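Local coordinates for Iron(III) ABC transporter, periplasmic iron-compound-binding protein (Vibrio cholerae, PDB 5GGY) that probably captures ferric siderophores such as iron-loaded Desferal in the periplasm and delivers them to an ABC transporter for iron uptake, at residues T171-S180 with Q197-R208. Residues are numbered along the deposited sequence; the frame is centred on the assembly and turned at random.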
ATOM      1  N   THR A 171      18.443  27.019 -17.903  1.00 44.64           N
ATOM      2  CA  THR A 171      18.069  28.107 -17.006  1.00 43.01           C
ATOM      3  C   THR A 171      16.656  27.983 -16.438  1.00 41.58           C
ATOM      4  O   THR A 171      16.223  28.830 -15.671  1.00 34.00           O
ATOM      5  CB  THR A 171      18.216  29.476 -17.703  1.00 37.02           C
ATOM      6  OG1 THR A 171      17.504  29.480 -18.944  1.00 35.32           O
ATOM      7  CG2 THR A 171      19.683  29.780 -17.959  1.00 31.65           C
ATOM      8  N   SER A 172      15.948  26.922 -16.803  1.00 40.12           N
ATOM      9  CA  SER A 172      14.593  26.700 -16.304  1.00 37.13           C
ATOM     10  C   SER A 172      14.474  25.313 -15.688  1.00 34.11           C
ATOM     11  O   SER A 172      15.152  24.386 -16.102  1.00 27.96           O
ATOM     12  CB  SER A 172      13.562  26.865 -17.420  1.00 44.53           C
ATOM     13  OG  SER A 172      12.277  27.133 -16.895  1.00 47.07           O
ATOM     14  N   VAL A 173      13.605  25.176 -14.695  1.00 36.03           N
ATOM     15  CA  VAL A 173      13.494  23.935 -13.931  1.00 30.55           C
ATOM     16  C   VAL A 173      12.040  23.533 -13.662  1.00 26.19           C
ATOM     17  O   VAL A 173      11.191  24.381 -13.416  1.00 28.48           O
ATOM     18  CB  VAL A 173      14.269  24.064 -12.591  1.00 49.56           C
ATOM     19  CG1 VAL A 173      13.520  23.417 -11.442  1.00 51.64           C
ATOM     20  CG2 VAL A 173      15.667  23.487 -12.731  1.00 44.44           C
ATOM     21  N   PHE A 174      11.767  22.233 -13.735  1.00 36.40           N
ATOM     22  CA  PHE A 174      10.465  21.681 -13.368  1.00 30.99           C
ATOM     23  C   PHE A 174      10.491  21.089 -11.968  1.00 29.45           C
ATOM     24  O   PHE A 174      10.874  19.940 -11.786  1.00 21.41           O
ATOM     25  CB  PHE A 174      10.021  20.603 -14.360  1.00 30.28           C
ATOM     26  CG  PHE A 174       9.608  21.136 -15.701  1.00 32.13           C
ATOM     27  CD1 PHE A 174       8.596  22.075 -15.809  1.00 29.71           C
ATOM     28  CD2 PHE A 174      10.216  20.678 -16.855  1.00 32.31           C
ATOM     29  CE1 PHE A 174       8.210  22.561 -17.044  1.00 24.88           C
ATOM     30  CE2 PHE A 174       9.833  21.157 -18.091  1.00 34.11           C
ATOM     31  CZ  PHE A 174       8.832  22.100 -18.188  1.00 26.96           C
ATOM     32  N   LEU A 175      10.086  21.878 -10.981  1.00 29.41           N
ATOM     33  CA  LEU A 175      10.012  21.399  -9.603  1.00 20.56           C
ATOM     34  C   LEU A 175       8.817  20.476  -9.414  1.00 21.69           C
ATOM     35  O   LEU A 175       7.706  20.797  -9.831  1.00 18.30           O
ATOM     36  CB  LEU A 175       9.919  22.566  -8.618  1.00 22.84           C
ATOM     37  CG  LEU A 175      11.150  23.460  -8.465  1.00 23.28           C
ATOM     38  CD1 LEU A 175      10.886  24.550  -7.439  1.00 28.06           C
ATOM     39  CD2 LEU A 175      12.360  22.634  -8.068  1.00 18.91           C
ATOM     40  N   TYR A 176       9.045  19.332  -8.778  1.00 17.07           N
ATOM     41  CA  TYR A 176       7.960  18.387  -8.535  1.00 16.28           C
ATOM     42  C   TYR A 176       7.152  18.786  -7.306  1.00 16.29           C
ATOM     43  O   TYR A 176       7.703  19.013  -6.231  1.00 16.78           O
ATOM     44  CB  TYR A 176       8.505  16.962  -8.402  1.00 15.66           C
ATOM     45  CG  TYR A 176       8.858  16.380  -9.749  1.00 24.81           C
ATOM     46  CD1 TYR A 176       7.877  15.827 -10.564  1.00 22.28           C
ATOM     47  CD2 TYR A 176      10.161  16.423 -10.225  1.00 22.20           C
ATOM     48  CE1 TYR A 176       8.189  15.312 -11.804  1.00 28.04           C
ATOM     49  CE2 TYR A 176      10.482  15.909 -11.464  1.00 25.88           C
ATOM     50  CZ  TYR A 176       9.493  15.357 -12.248  1.00 31.44           C
ATOM     51  OH  TYR A 176       9.806  14.846 -13.484  1.00 38.50           O
ATOM     52  N   THR A 177       5.837  18.870  -7.489  1.00 17.89           N
ATOM     53  CA  THR A 177       4.949  19.453  -6.494  1.00 26.87           C
ATOM     54  C   THR A 177       4.346  18.421  -5.542  1.00 35.33           C
ATOM     55  O   THR A 177       4.694  17.242  -5.585  1.00 40.16           O
ATOM     56  CB  THR A 177       3.807  20.228  -7.176  1.00 32.99           C
ATOM     57  OG1 THR A 177       2.932  19.313  -7.844  1.00 26.51           O
ATOM     58  CG2 THR A 177       4.369  21.214  -8.194  1.00 17.29           C
ATOM     59  N   GLU A 178       3.431  18.883  -4.694  1.00 45.67           N
ATOM     60  CA  GLU A 178       2.861  18.070  -3.620  1.00 43.03           C
ATOM     61  C   GLU A 178       2.099  16.850  -4.133  1.00 38.17           C
ATOM     62  O   GLU A 178       2.107  15.794  -3.501  1.00 34.12           O
ATOM     63  CB  GLU A 178       1.933  18.925  -2.752  1.00 50.33           C
ATOM     64  CG  GLU A 178       1.358  18.201  -1.549  1.00 58.79           C
ATOM     65  CD  GLU A 178       0.366  19.048  -0.776  1.00 64.35           C
ATOM     66  OE1 GLU A 178      -0.079  18.604   0.304  1.00 63.06           O
ATOM     67  OE2 GLU A 178       0.032  20.156  -1.248  1.00 65.13           O
ATOM     68  N   ASN A 179       1.449  16.996  -5.282  1.00 26.45           N
ATOM     69  CA  ASN A 179       0.637  15.922  -5.838  1.00 25.05           C
ATOM     70  C   ASN A 179       1.406  15.040  -6.817  1.00 26.79           C
ATOM     71  O   ASN A 179       0.819  14.202  -7.500  1.00 18.07           O
ATOM     72  CB  ASN A 179      -0.595  16.502  -6.531  1.00 25.31           C
ATOM     73  CG  ASN A 179      -0.235  17.422  -7.678  1.00 31.49           C
ATOM     74  OD1 ASN A 179       0.838  18.024  -7.693  1.00 35.36           O
ATOM     75  ND2 ASN A 179      -1.132  17.534  -8.652  1.00 31.63           N
ATOM     76  N   SER A 180       2.719  15.232  -6.886  1.00 35.65           N
ATOM     77  CA  SER A 180       3.549  14.463  -7.807  1.00 30.21           C
ATOM     78  C   SER A 180       3.936  13.112  -7.213  1.00 26.22           C
ATOM     79  O   SER A 180       3.747  12.864  -6.024  1.00 26.08           O
ATOM     80  CB  SER A 180       4.809  15.247  -8.179  1.00 29.74           C
ATOM     81  OG  SER A 180       5.643  15.441  -7.052  1.00 28.94           O
ATOM     82  N   GLN A 197       5.886  22.705  -3.026  1.00 29.96           N
ATOM     83  CA  GLN A 197       5.130  23.371  -4.082  1.00 26.29           C
ATOM     84  C   GLN A 197       3.660  22.958  -4.091  1.00 21.75           C
ATOM     85  O   GLN A 197       3.331  21.802  -3.816  1.00 28.46           O
ATOM     86  CB  GLN A 197       5.758  23.074  -5.446  1.00 30.83           C
ATOM     87  CG  GLN A 197       7.197  23.550  -5.591  1.00 36.97           C
ATOM     88  CD  GLN A 197       7.314  25.064  -5.624  1.00 45.78           C
ATOM     89  OE1 GLN A 197       6.407  25.758  -6.081  1.00 46.12           O
ATOM     90  NE2 GLN A 197       8.437  25.582  -5.136  1.00 51.87           N
ATOM     91  N   PRO A 198       2.771  23.911  -4.413  1.00 19.28           N
ATOM     92  CA  PRO A 198       1.337  23.637  -4.547  1.00 26.73           C
ATOM     93  C   PRO A 198       1.056  22.655  -5.679  1.00 29.90           C
ATOM     94  O   PRO A 198       1.845  22.583  -6.618  1.00 37.12           O
ATOM     95  CB  PRO A 198       0.743  25.017  -4.852  1.00 26.06           C
ATOM     96  CG  PRO A 198       1.874  25.806  -5.416  1.00 31.43           C
ATOM     97  CD  PRO A 198       3.088  25.324  -4.685  1.00 25.70           C
ATOM     98  N   PRO A 199      -0.062  21.916  -5.597  1.00 28.26           N
ATOM     99  CA  PRO A 199      -0.398  20.905  -6.606  1.00 29.55           C
ATOM    100  C   PRO A 199      -0.573  21.499  -8.003  1.00 26.14           C
ATOM    101  O   PRO A 199      -1.149  22.575  -8.158  1.00 30.76           O
ATOM    102  CB  PRO A 199      -1.716  20.319  -6.093  1.00 30.16           C
ATOM    103  CG  PRO A 199      -2.283  21.371  -5.199  1.00 32.31           C
ATOM    104  CD  PRO A 199      -1.102  22.030  -4.561  1.00 36.38           C
ATOM    105  N   LYS A 200      -0.062  20.794  -9.007  1.00 25.77           N
ATOM    106  CA  LYS A 200      -0.125  21.247 -10.390  1.00 31.79           C
ATOM    107  C   LYS A 200      -0.453  20.078 -11.307  1.00 30.09           C
ATOM    108  O   LYS A 200      -0.521  18.931 -10.861  1.00 18.98           O
ATOM    109  CB  LYS A 200       1.202  21.891 -10.807  1.00 27.54           C
ATOM    110  CG  LYS A 200       1.537  23.182 -10.080  1.00 20.13           C
ATOM    111  CD  LYS A 200       1.126  24.398 -10.893  1.00 26.12           C
ATOM    112  CE  LYS A 200       0.667  25.533  -9.993  1.00 26.63           C
ATOM    113  NZ  LYS A 200       0.403  26.766 -10.775  1.00 29.18           N
ATOM    114  N   GLU A 201      -0.666  20.369 -12.585  1.00 29.06           N
ATOM    115  CA  GLU A 201      -0.813  19.313 -13.573  1.00 23.47           C
ATOM    116  C   GLU A 201       0.540  18.640 -13.767  1.00 28.39           C
ATOM    117  O   GLU A 201       1.575  19.314 -13.763  1.00 29.17           O
ATOM    118  CB  GLU A 201      -1.339  19.863 -14.898  1.00 24.30           C
ATOM    119  CG  GLU A 201      -1.702  18.779 -15.909  1.00 31.22           C
ATOM    120  CD  GLU A 201      -2.080  19.342 -17.267  1.00 43.47           C
ATOM    121  OE1 GLU A 201      -1.918  20.564 -17.475  1.00 44.87           O
ATOM    122  OE2 GLU A 201      -2.536  18.560 -18.130  1.00 50.13           O
ATOM    123  N   TRP A 202       0.522  17.313 -13.907  1.00 29.60           N
ATOM    124  CA  TRP A 202       1.730  16.488 -14.026  1.00 21.03           C
ATOM    125  C   TRP A 202       2.614  16.540 -12.781  1.00 19.49           C
ATOM    126  O   TRP A 202       3.699  15.954 -12.760  1.00 21.48           O
ATOM    127  CB  TRP A 202       2.553  16.895 -15.254  1.00 26.53           C
ATOM    128  CG  TRP A 202       1.818  16.741 -16.542  1.00 32.13           C
ATOM    129  CD1 TRP A 202       1.335  17.740 -17.334  1.00 26.71           C
ATOM    130  CD2 TRP A 202       1.473  15.512 -17.188  1.00 31.68           C
ATOM    131  NE1 TRP A 202       0.712  17.208 -18.438  1.00 34.94           N
ATOM    132  CE2 TRP A 202       0.784  15.842 -18.372  1.00 34.34           C
ATOM    133  CE3 TRP A 202       1.683  14.164 -16.883  1.00 30.36           C
ATOM    134  CZ2 TRP A 202       0.301  14.873 -19.249  1.00 35.93           C
ATOM    135  CZ3 TRP A 202       1.203  13.204 -17.754  1.00 30.50           C
ATOM    136  CH2 TRP A 202       0.520  13.562 -18.921  1.00 32.43           C
ATOM    137  N   GLY A 203       2.146  17.230 -11.746  1.00 27.26           N
ATOM    138  CA  GLY A 203       2.901  17.375 -10.516  1.00 24.22           C
ATOM    139  C   GLY A 203       4.169  18.190 -10.705  1.00 26.68           C
ATOM    140  O   GLY A 203       5.181  17.924 -10.057  1.00 28.56           O
ATOM    141  N   ILE A 204       4.121  19.182 -11.593  1.00 25.24           N
ATOM    142  CA  ILE A 204       5.289  20.013 -11.868  1.00 28.77           C
ATOM    143  C   ILE A 204       4.950  21.498 -11.976  1.00 25.06           C
ATOM    144  O   ILE A 204       3.890  21.876 -12.460  1.00 37.40           O
ATOM    145  CB  ILE A 204       6.006  19.584 -13.171  1.00 28.22           C
ATOM    146  CG1 ILE A 204       5.028  19.550 -14.336  1.00 16.14           C
ATOM    147  CG2 ILE A 204       6.684  18.242 -12.995  1.00 16.21           C
ATOM    148  CD1 ILE A 204       5.679  19.364 -15.679  1.00 16.96           C
ATOM    149  N   VAL A 205       5.872  22.339 -11.523  1.00 23.80           N
ATOM    150  CA  VAL A 205       5.778  23.775 -11.744  1.00 19.73           C
ATOM    151  C   VAL A 205       7.123  24.272 -12.270  1.00 25.40           C
ATOM    152  O   VAL A 205       8.183  23.816 -11.831  1.00 27.85           O
ATOM    153  CB  VAL A 205       5.374  24.539 -10.460  1.00 21.93           C
ATOM    154  CG1 VAL A 205       6.413  24.370  -9.359  1.00 18.53           C
ATOM    155  CG2 VAL A 205       5.142  26.018 -10.769  1.00 18.75           C
ATOM    156  N   GLN A 206       7.083  25.187 -13.230  1.00 33.52           N
ATOM    157  CA  GLN A 206       8.306  25.646 -13.872  1.00 35.44           C
ATOM    158  C   GLN A 206       8.902  26.852 -13.153  1.00 40.44           C
ATOM    159  O   GLN A 206       8.213  27.839 -12.887  1.00 37.26           O
ATOM    160  CB  GLN A 206       8.050  25.982 -15.340  1.00 31.63           C
ATOM    161  CG  GLN A 206       9.319  26.233 -16.129  1.00 35.03           C
ATOM    162  CD  GLN A 206       9.068  26.372 -17.614  1.00 38.67           C
ATOM    163  OE1 GLN A 206       7.951  26.166 -18.088  1.00 44.80           O
ATOM    164  NE2 GLN A 206      10.110  26.721 -18.359  1.00 35.34           N
ATOM    165  N   LYS A 207      10.191  26.757 -12.843  1.00 42.93           N
ATOM    166  CA  LYS A 207      10.900  27.819 -12.141  1.00 38.67           C
ATOM    167  C   LYS A 207      12.179  28.223 -12.863  1.00 40.53           C
ATOM    168  O   LYS A 207      12.787  27.416 -13.566  1.00 39.66           O
ATOM    169  CB  LYS A 207      11.243  27.382 -10.714  1.00 33.22           C
ATOM    170  CG  LYS A 207      10.043  27.159  -9.814  1.00 39.25           C
ATOM    171  CD  LYS A 207       9.266  28.447  -9.611  1.00 46.45           C
ATOM    172  CE  LYS A 207       8.126  28.257  -8.625  1.00 46.54           C
ATOM    173  NZ  LYS A 207       7.316  29.501  -8.488  1.00 48.78           N
ATOM    174  N   ARG A 208      12.577  29.479 -12.685  1.00 46.65           N
ATOM    175  CA  ARG A 208      13.897  29.928 -13.108  1.00 47.12           C
ATOM    176  C   ARG A 208      14.939  29.173 -12.293  1.00 43.94           C
ATOM    177  O   ARG A 208      14.699  28.853 -11.128  1.00 51.15           O
ATOM    178  CB  ARG A 208      14.054  31.437 -12.914  1.00 52.00           C
ATOM    179  CG  ARG A 208      12.972  32.281 -13.571  1.00 60.47           C
ATOM    180  CD  ARG A 208      13.177  33.758 -13.264  1.00 70.86           C
ATOM    181  NE  ARG A 208      13.261  34.009 -11.828  1.00 77.50           N
ATOM    182  CZ  ARG A 208      12.234  34.376 -11.069  1.00 82.57           C
ATOM    183  NH1 ARG A 208      11.033  34.544 -11.609  1.00 84.16           N
ATOM    184  NH2 ARG A 208      12.406  34.579  -9.770  1.00 83.14           N
TER
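Gln206 reaches across to Ser172 on one face of an antiparallel strand pair: its NE2 donates to Ser172 OG at 2.6 Å, with the acceptor practically in the amide plane and an N-H...O angle of 167°. An extended chain, with CG trans to the backbone N (chi1 -170°), carries the amide that far. On the same face Gln206 CB lies 3.8 Å from Phe174 CE1, while amide and ring planes are inclined by 56°, so the two are not stacked. Ile204 serves two rings: CD1 sits over a face of Phe174, and CG2 approaches Tyr176 CE1 to 3.5 Å, the latter side chains running alongside each other. Leu175, on the reverse face, meets Lys207 at about a right angle, CD1 to CG 3.6 Å, and its CD1 also touches the Gln197 amide. Paired backbone bonds at Val173-Lys207 and Leu175-Val205 fix the antiparallel register.

Beyond the strands, Asn179 pairs its amide with the backbone of Lys200 through two bonds: ND2 donates almost straight to Lys200 O (2.7 Å), while OD1 accepts from Lys200 N at 3.2 Å, the donor lying above the carbonyl plane. Ser180 OG bonds Thr177 O within the type I turn Thr177-Ser180, just before helix 181-188.

Strands 204-208 and 172-176 form one margin of the mixed sheet in the C-terminal lobe of this two-lobed solute-binding fold. Strand 172-176 also bonds 161-167, whose Leu165 and Val163 pack against Val173 and Leu175. Tyr176 OH bonds Arg166 there, and Asn179 ND2 also reaches Asp110 O, just ahead of helix 112-126.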